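Local coordinates for mucus binding protein (PDB 3I57) that is one repeat of a large cell-wall-anchored adhesin, probably serving adhesion to mucus, and binds immunoglobulins, at residues Phe120-Val125 with Val133-Trp138. Sequence-based numbering, arbitrary orientation.
Sequences FTRNGV and VAWGKW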
loop_
_atom_site.group_PDB
_atom_site.type_symbol
_atom_site.label_atom_id
_atom_site.label_comp_id
_atom_site.label_asym_id
_atom_site.label_seq_id
_atom_site.Cartn_x
_atom_site.Cartn_y
_atom_site.Cartn_z
ATOM N N PHE A 120 -0.041 14.447 -6.801
ATOM C CA PHE A 120 -1.198 13.925 -6.080
ATOM C C PHE A 120 -0.730 13.096 -4.907
ATOM O O PHE A 120 0.391 12.589 -4.930
ATOM C CB PHE A 120 -2.006 12.983 -6.974
ATOM C CG PHE A 120 -2.628 13.682 -8.135
ATOM C CD1 PHE A 120 -3.926 14.145 -8.047
ATOM C CD2 PHE A 120 -1.891 13.924 -9.280
ATOM C CE1 PHE A 120 -4.496 14.828 -9.111
ATOM C CE2 PHE A 120 -2.458 14.574 -10.380
ATOM C CZ PHE A 120 -3.749 15.040 -10.287
ATOM N N THR A 121 -1.575 12.989 -3.884
ATOM C CA THR A 121 -1.229 12.200 -2.706
ATOM C C THR A 121 -2.357 11.242 -2.376
ATOM O O THR A 121 -3.505 11.453 -2.761
ATOM C CB THR A 121 -0.981 13.076 -1.438
ATOM O OG1 THR A 121 -2.215 13.689 -1.010
ATOM C CG2 THR A 121 0.026 14.135 -1.718
ATOM N N ARG A 122 -2.013 10.181 -1.668
ATOM C CA ARG A 122 -3.027 9.219 -1.213
ATOM C C ARG A 122 -2.546 8.627 0.109
ATOM O O ARG A 122 -1.338 8.369 0.279
ATOM C CB ARG A 122 -3.285 8.144 -2.279
ATOM C CG ARG A 122 -2.061 7.268 -2.646
ATOM C CD ARG A 122 -2.354 6.360 -3.822
ATOM N NE ARG A 122 -1.161 5.621 -4.235
ATOM C CZ ARG A 122 -1.169 4.659 -5.155
ATOM N NH1 ARG A 122 -2.311 4.298 -5.732
ATOM N NH2 ARG A 122 -0.040 4.040 -5.477
ATOM N N ASN A 123 -3.471 8.477 1.058
ATOM C CA ASN A 123 -3.157 7.799 2.303
ATOM C C ASN A 123 -3.304 6.323 2.098
ATOM O O ASN A 123 -3.841 5.894 1.104
ATOM C CB ASN A 123 -4.075 8.263 3.431
ATOM C CG ASN A 123 -3.667 9.616 3.934
ATOM O OD1 ASN A 123 -3.181 9.765 5.063
ATOM N ND2 ASN A 123 -3.772 10.594 3.075
ATOM N N GLY A 124 -2.821 5.550 3.046
ATOM C CA GLY A 124 -2.928 4.106 2.927
ATOM C C GLY A 124 -2.997 3.442 4.291
ATOM O O GLY A 124 -3.023 4.100 5.333
ATOM N N VAL A 125 -3.078 2.113 4.254
ATOM C CA VAL A 125 -3.110 1.310 5.455
ATOM C C VAL A 125 -1.999 0.272 5.315
ATOM O O VAL A 125 -1.997 -0.540 4.368
ATOM C CB VAL A 125 -4.400 0.555 5.532
ATOM C CG1 VAL A 125 -4.350 -0.454 6.675
ATOM C CG2 VAL A 125 -5.597 1.536 5.670
ATOM N N VAL A 133 1.846 -1.372 1.999
ATOM C CA VAL A 133 0.761 -0.433 2.211
ATOM C C VAL A 133 -0.305 -0.664 1.149
ATOM O O VAL A 133 0.001 -0.678 -0.044
ATOM C CB VAL A 133 1.254 1.019 2.045
ATOM C CG1 VAL A 133 0.088 1.992 2.188
ATOM C CG2 VAL A 133 2.318 1.347 3.114
ATOM N N ALA A 134 -1.551 -0.843 1.582
ATOM C CA ALA A 134 -2.699 -0.768 0.696
ATOM C C ALA A 134 -3.074 0.689 0.557
ATOM O O ALA A 134 -3.627 1.287 1.485
ATOM C CB ALA A 134 -3.870 -1.564 1.276
ATOM N N TRP A 135 -2.789 1.265 -0.613
ATOM C CA TRP A 135 -3.034 2.694 -0.814
ATOM C C TRP A 135 -4.493 2.962 -1.132
ATOM O O TRP A 135 -5.086 2.236 -1.910
ATOM C CB TRP A 135 -2.148 3.237 -1.944
ATOM C CG TRP A 135 -0.688 3.192 -1.564
ATOM C CD1 TRP A 135 0.278 2.331 -2.043
ATOM C CD2 TRP A 135 -0.037 4.022 -0.590
ATOM N NE1 TRP A 135 1.471 2.588 -1.429
ATOM C CE2 TRP A 135 1.311 3.610 -0.527
ATOM C CE3 TRP A 135 -0.468 5.071 0.238
ATOM C CZ2 TRP A 135 2.241 4.229 0.304
ATOM C CZ3 TRP A 135 0.447 5.677 1.070
ATOM C CH2 TRP A 135 1.788 5.246 1.107
ATOM N N GLY A 136 -5.043 4.022 -0.537
ATOM C CA GLY A 136 -6.414 4.423 -0.794
ATOM C C GLY A 136 -6.556 5.319 -2.019
ATOM O O GLY A 136 -5.653 5.412 -2.870
ATOM N N LYS A 137 -7.716 5.958 -2.124
ATOM C CA LYS A 137 -8.001 6.800 -3.279
ATOM C C LYS A 137 -7.070 7.990 -3.296
ATOM O O LYS A 137 -6.633 8.460 -2.234
ATOM C CB LYS A 137 -9.403 7.338 -3.152
ATOM C CG LYS A 137 -10.475 6.311 -3.322
ATOM C CD LYS A 137 -11.837 7.007 -3.238
ATOM C CE LYS A 137 -12.965 6.011 -3.114
ATOM N NZ LYS A 137 -13.023 5.467 -1.738
ATOM N N TRP A 138 -6.784 8.516 -4.482
ATOM C CA TRP A 138 -6.061 9.793 -4.540
ATOM C C TRP A 138 -6.855 10.878 -3.825
ATOM O O TRP A 138 -8.090 11.006 -4.011
ATOM C CB TRP A 138 -5.789 10.188 -5.996
ATOM C CG TRP A 138 -4.824 9.243 -6.705
ATOM C CD1 TRP A 138 -5.128 8.335 -7.696
ATOM C CD2 TRP A 138 -3.422 9.091 -6.441
ATOM N NE1 TRP A 138 -3.999 7.662 -8.074
ATOM C CE2 TRP A 138 -2.937 8.102 -7.323
ATOM C CE3 TRP A 138 -2.527 9.696 -5.542
ATOM C CZ2 TRP A 138 -1.590 7.706 -7.337
ATOM C CZ3 TRP A 138 -1.195 9.294 -5.551
ATOM C CH2 TRP A 138 -0.741 8.317 -6.453
HETATM O O HOH W 1 -5.105 5.697 -5.527
HETATM O O HOH W 2 -6.288 8.802 0.393
#
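The guanidinium of Arg-122 is held between two tryptophans: one face lies flat on the ring of Trp-138, centres 4.3 Å apart and planes at 4°, while CB of Trp-135 sits over the opposite face. Arg-122 CD stands almost straight above the six-membered ring of Trp-138, a CH-pi contact of 3.5 Å to its centroid. With CG between backbone N and carbonyl carbon (chi1 62°) and the chain extended to NE, the arginine runs between the Trp-138 ring and the CB of Trp-135. Its NH1 donates to a water in the guanidinium plane, which in turn donates to Gly-136 O; NH2 is hydrogen-bonded to Lys-91 O. Thr-121 O meets the Trp-138 edge at CE3 (3.4 Å), and Val-133 CG1 lies over the centre of one face of the Trp-135 ring. Beyond these side chains the backbones pair. Val-125 and Ala-134 form an antiparallel hydrogen-bonded pair, Val-125 N to Ala-134 O 2.9 Å, and Gly-136 N gives a straight bond (163°) to Asn-123 O. A second water joins Asn-123 N to Lys-137 O. The antiparallel beta hairpin of strands 112-127 and 133-135, within the Muc B2-like domain, lies near the middle of the elongated chain, with Val-125 and Val-133 against strand 67-80 and Phe-120 and Trp-138 against strand 93-104.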